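Local coordinates for protein structure-specific endonuclease subunit SLX1 (Candida glabrata, PDB 4XLG) that probably acts as the catalytic subunit of the SLX1-SLX4 endonuclease, cutting branched DNA near single-strand junctions during repair and recombination, at residues Q5-F10 against D290-S295; Y14-I19 against W60-I65; I27-N32 against A74-Q79; D127-F132 against N158-L163. The protein carries 1 engineered substitution. One frame throughout, in Å; residues are numbered along the deposited sequence.

Contact 1 of 4, residues Q5-F10 against D290-S295; sequences QQIPDF and DVIYYS
I7 and D9, in the loop ahead of strand 12-18, pack against I292 and Y293 on helix 288-299 in a mixed apolar and polar contact between loop and helix. I7 CD1 sits 3.6 Å from I292 CG2, with the two side chains roughly perpendicular. I7 CB lies 3.8 Å from CD1 of the Y293 ring, while I7 O comes in at the edge of that ring. With chi1 at 169°, CG opposite the backbone N, the Y293 ring lies alongside the loop and its hydroxyl reaches D9. The contact joins the GIY-YIG nuclease side of the protein to the SLX1-type zinc-binding C-terminal part, whose sequence family belongs to the RING clan. Y293 OH donates to D9 OD1 at 2.7 Å. Q6 NE2 gives the same oxygen a second hydrogen bond of 2.9 Å, and the two donors reach it from opposite faces of the carboxylate. Q6 NE2 also bonds to I7 O at 2.8 Å. Water 1 donates to Y293 O and accepts a weak bond from I7 N. K201 of helix 176-213 makes a cation-pi contact with Y293 and hydrogen-bonds to D9 O.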
# COMPACT_ATOMS: atom_id res chain seq x y z
N GLN B 5 14.08 5.00 0.71
CA GLN B 5 13.14 5.56 1.67
C GLN B 5 12.34 4.41 2.24
O GLN B 5 12.03 3.43 1.56
CB GLN B 5 12.25 6.63 1.04
CG GLN B 5 11.29 6.14 -0.01
CD GLN B 5 10.44 7.27 -0.63
OE1 GLN B 5 10.95 8.32 -1.03
NE2 GLN B 5 9.15 7.02 -0.75
N GLN B 6 12.01 4.51 3.51
CA GLN B 6 11.20 3.46 4.13
C GLN B 6 9.78 3.46 3.60
O GLN B 6 9.24 4.50 3.17
CB GLN B 6 11.20 3.61 5.67
CG GLN B 6 10.12 4.47 6.24
CD GLN B 6 9.87 4.19 7.74
OE1 GLN B 6 10.78 4.40 8.57
NE2 GLN B 6 8.65 3.66 8.09
N ILE B 7 9.16 2.28 3.63
CA ILE B 7 7.73 2.15 3.44
C ILE B 7 7.04 2.74 4.70
O ILE B 7 7.53 2.52 5.80
CB ILE B 7 7.35 0.68 3.28
CG1 ILE B 7 7.96 0.18 1.92
CG2 ILE B 7 5.81 0.48 3.35
CD1 ILE B 7 7.35 -1.11 1.44
N PRO B 8 6.01 3.56 4.53
CA PRO B 8 5.36 4.19 5.71
C PRO B 8 4.87 3.19 6.71
O PRO B 8 4.38 2.10 6.34
CB PRO B 8 4.12 4.93 5.14
CG PRO B 8 4.57 5.24 3.68
CD PRO B 8 5.41 3.99 3.25
N ASP B 9 5.02 3.54 7.99
CA ASP B 9 4.38 2.74 9.03
C ASP B 9 2.89 2.65 8.79
O ASP B 9 2.29 1.61 9.02
CB ASP B 9 4.66 3.37 10.43
CG ASP B 9 6.15 3.47 10.72
OD1 ASP B 9 6.97 2.66 10.18
OD2 ASP B 9 6.55 4.38 11.44
N PHE B 10 2.28 3.77 8.43
CA PHE B 10 0.88 3.80 8.07
C PHE B 10 0.65 4.86 7.03
O PHE B 10 1.11 5.99 7.19
CB PHE B 10 0.00 4.11 9.32
CG PHE B 10 -1.50 3.99 9.03
CD1 PHE B 10 -2.23 5.05 8.47
CD2 PHE B 10 -2.12 2.78 9.25
CE1 PHE B 10 -3.63 4.90 8.13
CE2 PHE B 10 -3.53 2.61 8.97
CZ PHE B 10 -4.27 3.67 8.41
N ASP B 290 4.85 -6.02 2.70
CA ASP B 290 5.19 -6.17 4.11
C ASP B 290 6.64 -6.67 4.25
O ASP B 290 7.35 -6.24 5.14
CB ASP B 290 4.26 -7.15 4.82
CG ASP B 290 2.89 -6.55 5.13
OD1 ASP B 290 2.72 -5.31 5.04
OD2 ASP B 290 1.98 -7.33 5.44
N VAL B 291 7.05 -7.60 3.38
CA VAL B 291 8.44 -8.07 3.40
C VAL B 291 9.40 -6.89 3.23
O VAL B 291 10.39 -6.74 3.98
CB VAL B 291 8.68 -9.14 2.29
CG1 VAL B 291 10.16 -9.54 2.25
CG2 VAL B 291 7.82 -10.37 2.58
N ILE B 292 9.09 -6.02 2.27
CA ILE B 292 9.93 -4.86 2.04
C ILE B 292 9.88 -3.86 3.18
O ILE B 292 10.91 -3.23 3.56
CB ILE B 292 9.50 -4.14 0.74
CG1 ILE B 292 9.70 -5.10 -0.50
CG2 ILE B 292 10.35 -2.89 0.52
CD1 ILE B 292 11.19 -5.68 -0.66
N TYR B 293 8.68 -3.69 3.74
CA TYR B 293 8.53 -2.77 4.88
C TYR B 293 9.54 -3.13 5.98
O TYR B 293 10.33 -2.29 6.42
CB TYR B 293 7.11 -2.80 5.46
CG TYR B 293 7.04 -2.05 6.79
CD1 TYR B 293 6.96 -0.64 6.81
CD2 TYR B 293 7.13 -2.75 8.01
CE1 TYR B 293 6.97 0.07 8.06
CE2 TYR B 293 7.14 -2.06 9.25
CZ TYR B 293 7.06 -0.65 9.25
OH TYR B 293 7.04 0.01 10.42
N TYR B 294 9.55 -4.39 6.39
CA TYR B 294 10.43 -4.73 7.49
C TYR B 294 11.90 -4.73 7.04
O TYR B 294 12.79 -4.35 7.81
CB TYR B 294 10.04 -6.09 8.06
CG TYR B 294 8.72 -6.02 8.80
CD1 TYR B 294 8.64 -5.37 10.04
CD2 TYR B 294 7.57 -6.58 8.26
CE1 TYR B 294 7.42 -5.27 10.73
CE2 TYR B 294 6.34 -6.50 8.94
CZ TYR B 294 6.27 -5.82 10.15
OH TYR B 294 5.08 -5.76 10.85
N SER B 295 12.13 -5.17 5.81
CA SER B 295 13.47 -5.27 5.28
C SER B 295 14.18 -3.93 5.33
O SER B 295 15.28 -3.79 5.87
CB SER B 295 13.44 -5.81 3.82
OG SER B 295 14.78 -6.12 3.46
O HOH W 1 10.08 0.41 5.67

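Contact 2 of 4, residues Y14-I19 against W60-I65; sequences YLLQSI and WEMVAI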
# COMPACT_ATOMS: atom_id res chain seq x y z
N TYR B 14 -8.70 7.56 2.77
CA TYR B 14 -9.93 7.43 3.55
C TYR B 14 -11.11 8.03 2.84
O TYR B 14 -10.99 8.93 2.00
CB TYR B 14 -9.80 8.10 4.94
CG TYR B 14 -9.35 9.59 4.87
CD1 TYR B 14 -10.29 10.63 4.75
CD2 TYR B 14 -7.96 9.92 4.89
CE1 TYR B 14 -9.88 11.97 4.69
CE2 TYR B 14 -7.53 11.27 4.87
CZ TYR B 14 -8.54 12.28 4.76
OH TYR B 14 -8.14 13.58 4.69
N LEU B 15 -12.27 7.47 3.20
CA LEU B 15 -13.55 8.03 2.72
C LEU B 15 -14.34 8.54 3.94
O LEU B 15 -14.53 7.78 4.92
CB LEU B 15 -14.35 6.94 1.99
CG LEU B 15 -15.78 7.34 1.57
CD1 LEU B 15 -15.75 8.49 0.53
CD2 LEU B 15 -16.55 6.10 1.05
N LEU B 16 -14.73 9.81 3.89
CA LEU B 16 -15.56 10.41 4.95
C LEU B 16 -16.96 10.53 4.41
O LEU B 16 -17.15 10.78 3.23
CB LEU B 16 -15.08 11.82 5.35
CG LEU B 16 -13.59 11.98 5.67
CD1 LEU B 16 -13.38 13.52 6.07
CD2 LEU B 16 -13.20 10.98 6.82
N GLN B 17 -17.93 10.37 5.30
CA GLN B 17 -19.32 10.64 4.99
C GLN B 17 -19.84 11.57 6.07
O GLN B 17 -19.73 11.25 7.24
CB GLN B 17 -20.12 9.34 4.96
CG GLN B 17 -21.64 9.60 4.60
CD GLN B 17 -22.44 8.28 4.54
OE1 GLN B 17 -21.95 7.21 4.95
NE2 GLN B 17 -23.65 8.37 4.04
N SER B 18 -20.39 12.71 5.69
CA SER B 18 -20.92 13.63 6.71
C SER B 18 -21.99 12.93 7.56
O SER B 18 -22.89 12.21 7.04
CB SER B 18 -21.49 14.89 6.02
OG SER B 18 -22.18 15.69 7.00
N ILE B 19 -21.94 13.14 8.88
CA ILE B 19 -22.98 12.48 9.69
C ILE B 19 -24.36 13.08 9.47
O ILE B 19 -25.34 12.36 9.30
CB ILE B 19 -22.55 12.53 11.20
CG1 ILE B 19 -21.29 11.64 11.31
CG2 ILE B 19 -23.67 12.00 12.15
CD1 ILE B 19 -20.46 11.97 12.63
N TRP B 60 -17.70 14.79 10.35
CA TRP B 60 -17.61 13.70 9.39
C TRP B 60 -17.45 12.39 10.12
O TRP B 60 -16.73 12.32 11.13
CB TRP B 60 -16.36 13.90 8.51
CG TRP B 60 -16.35 15.10 7.66
CD1 TRP B 60 -15.75 16.32 7.95
CD2 TRP B 60 -16.85 15.20 6.33
NE1 TRP B 60 -15.88 17.17 6.86
CE2 TRP B 60 -16.53 16.50 5.86
CE3 TRP B 60 -17.54 14.32 5.49
CZ2 TRP B 60 -16.87 16.94 4.56
CZ3 TRP B 60 -17.88 14.74 4.19
CH2 TRP B 60 -17.55 16.04 3.74
N GLU B 61 -17.98 11.31 9.55
CA GLU B 61 -17.65 9.94 9.99
C GLU B 61 -16.62 9.35 9.02
O GLU B 61 -16.82 9.44 7.81
CB GLU B 61 -18.94 9.04 9.96
CG GLU B 61 -18.65 7.57 10.36
CD GLU B 61 -19.85 6.65 10.09
OE1 GLU B 61 -20.82 7.09 9.42
OE2 GLU B 61 -19.80 5.48 10.55
N MET B 62 -15.49 8.81 9.52
CA MET B 62 -14.60 8.11 8.59
C MET B 62 -15.18 6.71 8.40
O MET B 62 -15.15 5.91 9.31
CB MET B 62 -13.16 8.06 9.15
CG MET B 62 -12.19 7.37 8.12
SD MET B 62 -10.48 7.42 8.72
CE MET B 62 -10.14 9.18 8.59
N VAL B 63 -15.70 6.40 7.21
CA VAL B 63 -16.38 5.13 7.10
C VAL B 63 -15.50 3.99 6.60
O VAL B 63 -15.81 2.80 6.83
CB VAL B 63 -17.65 5.25 6.16
CG1 VAL B 63 -18.69 6.21 6.83
CG2 VAL B 63 -17.32 5.72 4.71
N ALA B 64 -14.42 4.34 5.90
CA ALA B 64 -13.52 3.31 5.35
C ALA B 64 -12.14 3.90 5.15
O ALA B 64 -12.00 5.11 4.95
CB ALA B 64 -14.04 2.74 4.00
N ILE B 65 -11.13 3.04 5.18
CA ILE B 65 -9.80 3.52 4.82
C ILE B 65 -9.07 2.34 4.14
O ILE B 65 -9.24 1.18 4.55
CB ILE B 65 -9.02 4.08 6.05
CG1 ILE B 65 -7.69 4.76 5.59
CG2 ILE B 65 -8.76 2.97 7.15
CD1 ILE B 65 -7.13 5.63 6.81
O HOH W 2 -22.28 5.91 7.43
O HOH W 3 -22.00 9.31 8.35
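L15 and Q17 carry the backbone bonding between two neighbouring antiparallel strands, 12-18 and 60-67. In the hydrogen-bonded pair of Q17 and E61, Q17 N donates to E61 O and E61 N to Q17 O, each at 2.9 Å. L15 N donates to A64 O at 3.0 Å, but L15 O accepts from V63 N instead. V63 and A64 thus both face L15, a classic beta bulge that shifts the register by one residue.

Apolar contacts fill the face that carries Y14, L16 and M62. L16 CD1 lies over the five-membered ring of W60, 3.9 Å from its centroid, in a CH-pi contact. The other branch, L16 CD2, touches M62 CB at 3.7 Å. M62 is bent at chi3 (-69°), which brings CE to 3.8 Å from Y14 CB; its sulfur makes an oblique Met-aromatic contact with the Y14 ring. Y14 OH itself bonds to H40 and R36. Beside the bulge, L15 CD2 meets V63 CG2.

On the face with Q17 and E61, water 2 donates to both Q17 OE1 and E61 OE1, at 2.8 and 2.7 Å. Q17 NE2 also bonds to R22 O, and E61 OE2 accepts from N134 ND2.

Strand 25-30 flanks 12-18 on its other side, giving the three antiparallel strands at the core of the GIY-YIG fold, here part of a larger mixed sheet.

Contact 3 of 4, residues I27-N32 against A74-Q79; sequences IGSTPN and AALQFQ. Engineered in segment 74-79: Q79 (natural residue Glu).
Q79 and S29 have the most surface buried here, and one hydrogen bond joins them. S29 OG donates to Q79 OE1 at 2.7 Å, approaching nearly in line with the amide C=O. The serine hydroxyl sits between its backbone N and carbonyl carbon (chi1 57°), and from there it faces the helix. L76 CD2 lies 3.4 Å from the same hydroxyl, so an apolar methyl group borders the polar pair. S29 CB also approaches the methyl group of A75, at 4.4 Å.

Q79 is an engineered residue; the natural protein has Glu at this position. Its side chain leaves the helix in an extended form, with CG anti to the backbone N (chi1 -179°), and reaches over the backbone of G28. Q79 CD is 3.8 Å from G28 CA. The other end of the amide, NE2, donates to Q83 OE1 one turn further along the helix.

I27 is the third main participant. Its CG2 touches Q79 CG at 3.9 Å, and the two side chains lie alongside each other, running opposite ways. I27 and G28 close the YIG element of the GIY-YIG sequence, on which helix 72-84 packs.

The segments of strand 25-30 and helix 72-84 run antiparallel, and their axes approach to 8.1 Å. Strand 12-18 borders both elements: I27 packs on L15 and Q79 on C13. W82 and Q83 of the helix continue the packing on I27.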
# COMPACT_ATOMS: atom_id res chain seq x y z
N ILE B 27 -12.76 12.51 0.10
CA ILE B 27 -11.69 11.50 0.03
C ILE B 27 -10.33 12.15 0.25
O ILE B 27 -10.05 13.21 -0.38
CB ILE B 27 -11.70 10.82 -1.37
CG1 ILE B 27 -12.95 9.93 -1.48
CG2 ILE B 27 -10.39 9.94 -1.60
CD1 ILE B 27 -13.25 9.57 -2.99
N GLY B 28 -9.47 11.57 1.10
CA GLY B 28 -8.11 12.14 1.20
C GLY B 28 -7.13 11.05 1.57
O GLY B 28 -7.48 9.87 1.55
N SER B 29 -5.88 11.43 1.85
CA SER B 29 -4.89 10.42 2.23
C SER B 29 -4.07 10.99 3.36
O SER B 29 -3.93 12.22 3.47
CB SER B 29 -3.98 10.02 1.05
OG SER B 29 -3.29 11.14 0.50
N THR B 30 -3.55 10.11 4.20
CA THR B 30 -2.85 10.59 5.41
C THR B 30 -1.96 9.51 6.05
O THR B 30 -2.32 8.34 6.02
CB THR B 30 -3.90 11.06 6.52
OG1 THR B 30 -3.19 11.61 7.65
CG2 THR B 30 -4.83 9.91 6.97
N PRO B 31 -0.91 9.95 6.73
CA PRO B 31 -0.14 8.99 7.56
C PRO B 31 -0.73 8.87 8.99
O PRO B 31 -0.24 8.04 9.76
CB PRO B 31 1.26 9.64 7.63
CG PRO B 31 0.97 11.12 7.63
CD PRO B 31 -0.24 11.26 6.61
N ASN B 32 -1.71 9.71 9.36
CA ASN B 32 -2.28 9.68 10.70
C ASN B 32 -3.76 10.06 10.58
O ASN B 32 -4.10 11.23 10.60
CB ASN B 32 -1.56 10.64 11.66
CG ASN B 32 -2.11 10.59 13.08
OD1 ASN B 32 -3.24 10.15 13.31
ND2 ASN B 32 -1.33 11.06 14.03
N ALA B 74 2.41 6.50 -3.81
CA ALA B 74 1.39 5.49 -4.20
C ALA B 74 0.02 5.78 -3.61
O ALA B 74 -1.00 5.58 -4.28
CB ALA B 74 1.83 4.06 -3.77
N ALA B 75 -0.03 6.21 -2.34
CA ALA B 75 -1.33 6.56 -1.72
C ALA B 75 -1.97 7.70 -2.49
O ALA B 75 -3.17 7.74 -2.70
CB ALA B 75 -1.12 6.98 -0.23
N LEU B 76 -1.17 8.70 -2.85
CA LEU B 76 -1.74 9.85 -3.59
C LEU B 76 -2.23 9.43 -4.97
O LEU B 76 -3.23 9.92 -5.49
CB LEU B 76 -0.67 10.95 -3.77
CG LEU B 76 -0.34 11.69 -2.46
CD1 LEU B 76 0.94 12.56 -2.58
CD2 LEU B 76 -1.56 12.51 -2.03
N GLN B 77 -1.49 8.54 -5.62
CA GLN B 77 -1.97 8.00 -6.90
C GLN B 77 -3.34 7.35 -6.75
O GLN B 77 -4.23 7.57 -7.60
CB GLN B 77 -0.99 6.97 -7.48
CG GLN B 77 0.31 7.60 -7.90
CD GLN B 77 1.32 6.54 -8.28
OE1 GLN B 77 1.70 5.71 -7.45
NE2 GLN B 77 1.72 6.53 -9.54
N PHE B 78 -3.50 6.55 -5.70
CA PHE B 78 -4.81 5.91 -5.42
C PHE B 78 -5.85 6.95 -5.12
O PHE B 78 -6.96 6.95 -5.67
CB PHE B 78 -4.66 4.95 -4.23
CG PHE B 78 -5.82 4.05 -4.05
CD1 PHE B 78 -6.92 4.46 -3.30
CD2 PHE B 78 -5.80 2.76 -4.54
CE1 PHE B 78 -8.00 3.60 -3.07
CE2 PHE B 78 -6.86 1.89 -4.33
CZ PHE B 78 -7.98 2.32 -3.59
N GLN B 79 -5.50 7.88 -4.25
CA GLN B 79 -6.46 8.94 -3.88
C GLN B 79 -6.95 9.72 -5.11
O GLN B 79 -8.14 9.96 -5.28
CB GLN B 79 -5.80 9.93 -2.91
CG GLN B 79 -6.80 11.07 -2.47
CD GLN B 79 -6.06 12.25 -2.00
OE1 GLN B 79 -5.10 12.12 -1.26
NE2 GLN B 79 -6.44 13.42 -2.47

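Contact 4 of 4, residues D127-F132 against N158-L163; sequences DLTLHF and NYTVSL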
# COMPACT_ATOMS: atom_id res chain seq x y z
N ASP B 127 -0.94 -5.38 -2.32
CA ASP B 127 -1.70 -6.20 -1.34
C ASP B 127 -2.31 -5.32 -0.24
O ASP B 127 -2.10 -5.54 0.98
CB ASP B 127 -0.82 -7.28 -0.68
CG ASP B 127 -0.39 -8.37 -1.66
OD1 ASP B 127 -1.14 -8.67 -2.62
OD2 ASP B 127 0.73 -8.89 -1.49
N LEU B 128 -3.07 -4.31 -0.68
CA LEU B 128 -3.65 -3.32 0.24
C LEU B 128 -4.69 -3.92 1.16
O LEU B 128 -5.21 -5.02 0.93
CB LEU B 128 -4.28 -2.17 -0.58
CG LEU B 128 -3.21 -1.48 -1.48
CD1 LEU B 128 -3.90 -0.59 -2.47
CD2 LEU B 128 -2.23 -0.63 -0.54
N THR B 129 -5.00 -3.17 2.22
CA THR B 129 -6.06 -3.58 3.12
C THR B 129 -7.19 -2.57 3.04
O THR B 129 -6.95 -1.37 3.21
CB THR B 129 -5.56 -3.68 4.58
OG1 THR B 129 -4.62 -4.77 4.66
CG2 THR B 129 -6.74 -3.93 5.61
N LEU B 130 -8.41 -3.07 2.80
CA LEU B 130 -9.60 -2.21 2.81
C LEU B 130 -10.30 -2.42 4.18
O LEU B 130 -10.76 -3.52 4.48
CB LEU B 130 -10.54 -2.60 1.64
CG LEU B 130 -11.98 -2.06 1.74
CD1 LEU B 130 -11.97 -0.52 1.78
CD2 LEU B 130 -12.73 -2.64 0.52
N HIS B 131 -10.38 -1.36 4.99
CA HIS B 131 -10.93 -1.49 6.34
C HIS B 131 -12.20 -0.64 6.46
O HIS B 131 -12.14 0.57 6.16
CB HIS B 131 -9.95 -0.98 7.40
CG HIS B 131 -10.50 -1.11 8.79
ND1 HIS B 131 -10.45 -2.29 9.51
CD2 HIS B 131 -11.22 -0.24 9.55
CE1 HIS B 131 -11.09 -2.14 10.65
NE2 HIS B 131 -11.55 -0.89 10.71
N PHE B 132 -13.30 -1.25 6.94
CA PHE B 132 -14.54 -0.49 7.22
C PHE B 132 -14.74 -0.20 8.70
O PHE B 132 -14.55 -1.08 9.54
CB PHE B 132 -15.77 -1.30 6.71
CG PHE B 132 -15.78 -1.40 5.23
CD1 PHE B 132 -16.29 -0.34 4.48
CD2 PHE B 132 -15.27 -2.52 4.58
CE1 PHE B 132 -16.30 -0.38 3.06
CE2 PHE B 132 -15.31 -2.61 3.16
CZ PHE B 132 -15.80 -1.53 2.39
N ASN B 158 -6.32 -10.79 -3.60
CA ASN B 158 -5.03 -10.59 -2.91
C ASN B 158 -5.06 -9.43 -1.87
O ASN B 158 -4.22 -9.37 -0.93
CB ASN B 158 -3.92 -10.32 -3.92
CG ASN B 158 -4.16 -9.02 -4.66
OD1 ASN B 158 -5.24 -8.80 -5.23
ND2 ASN B 158 -3.17 -8.14 -4.62
N TYR B 159 -5.99 -8.50 -2.04
CA TYR B 159 -6.17 -7.46 -1.03
C TYR B 159 -6.93 -8.08 0.17
O TYR B 159 -7.49 -9.16 0.04
CB TYR B 159 -6.91 -6.24 -1.60
CG TYR B 159 -8.28 -6.54 -2.14
CD1 TYR B 159 -8.45 -6.80 -3.51
CD2 TYR B 159 -9.40 -6.55 -1.32
CE1 TYR B 159 -9.72 -7.08 -4.03
CE2 TYR B 159 -10.66 -6.83 -1.83
CZ TYR B 159 -10.81 -7.10 -3.18
OH TYR B 159 -12.06 -7.38 -3.69
N THR B 160 -6.84 -7.44 1.33
CA THR B 160 -7.49 -7.88 2.57
C THR B 160 -8.67 -6.95 2.87
O THR B 160 -8.60 -5.75 2.60
CB THR B 160 -6.47 -7.84 3.75
OG1 THR B 160 -5.44 -8.75 3.45
CG2 THR B 160 -7.12 -8.26 5.11
N VAL B 161 -9.77 -7.52 3.38
CA VAL B 161 -10.92 -6.69 3.82
C VAL B 161 -11.16 -6.92 5.30
O VAL B 161 -11.18 -8.09 5.75
CB VAL B 161 -12.22 -7.00 3.01
CG1 VAL B 161 -13.31 -6.00 3.43
CG2 VAL B 161 -11.93 -6.82 1.53
N SER B 162 -11.32 -5.84 6.07
CA SER B 162 -11.56 -6.01 7.50
C SER B 162 -12.66 -5.06 7.94
O SER B 162 -12.99 -4.09 7.24
CB SER B 162 -10.27 -5.80 8.32
OG SER B 162 -9.64 -4.57 7.99
N LEU B 163 -13.22 -5.36 9.11
CA LEU B 163 -14.35 -4.59 9.66
C LEU B 163 -14.09 -4.40 11.14
O LEU B 163 -13.76 -5.38 11.85
CB LEU B 163 -15.69 -5.32 9.44
CG LEU B 163 -16.92 -4.68 10.12
CD1 LEU B 163 -17.31 -3.39 9.40
CD2 LEU B 163 -18.12 -5.71 10.10
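T129 to F132 pair in register with T160 to L163, the parallel pair of the mixed five-stranded sheet. Helix 135-143 lies in the connection between them, part of which is not modelled, consistent with a beta-alpha-beta crossover. Backbone bonds alternate between the strands: T160 N to L128 O, L130 N to T160 O at 2.7 Å, S162 N to L130 O, and F132 N to S162 O.

On the face with T129 and H131, S162 OG lies at the edge of the imidazole, in its plane. It shares a hydrogen bond of 2.9 Å with H131 ND1, and either atom could be the donor. S162 OG stands between its backbone N and carbonyl carbon (chi1 52°), which puts it beside the imidazole and 3.8 Å from T129 CG2. On the opposite face, F132 CB touches L163 CD1 at 3.7 Å. V161 CG1 meets the edge of the F132 ring, 3.9 Å from CE2.

Ahead of the strands, D127 has positive phi (47°) just after a helix. N158 ND2 donates to D127 OD1 at 2.9 Å, arriving nearly in line with the C-O bond, and the carboxylate and amide planes stand 69° apart.

Further out, W141 packs on L130, F132 and V161. Strand 60-67 borders 129-132 on the other side. S164 OG bonds to H131 NE2, so both imidazole nitrogens have serine partners, which fixes the ring's rotation.

Overall arrangement
Contacts 2, 3 and 4 all reach one mixed sheet, whose strand order is 25-30, 12-18, 60-67, 129-132, 160-168. Contact 2 joins the second and third strands, and contact 4 the last two. I65 and H131 probably link them by a backbone hydrogen bond. Contact 3 sets helix 72-84 against the edge strand 25-30. Contacts 2 and 3 alternate along the chain within the GIY-YIG range, their centres about 14 Å apart; contact 4 follows both. Contact 1 encloses all three, bringing together parts near the two ends of the modelled chain. Its centre is about 26 Å from that of contact 2, yet F10 touches I65. Contact 1 itself, through helix 288-299, connects the nuclease part with the zinc-binding region.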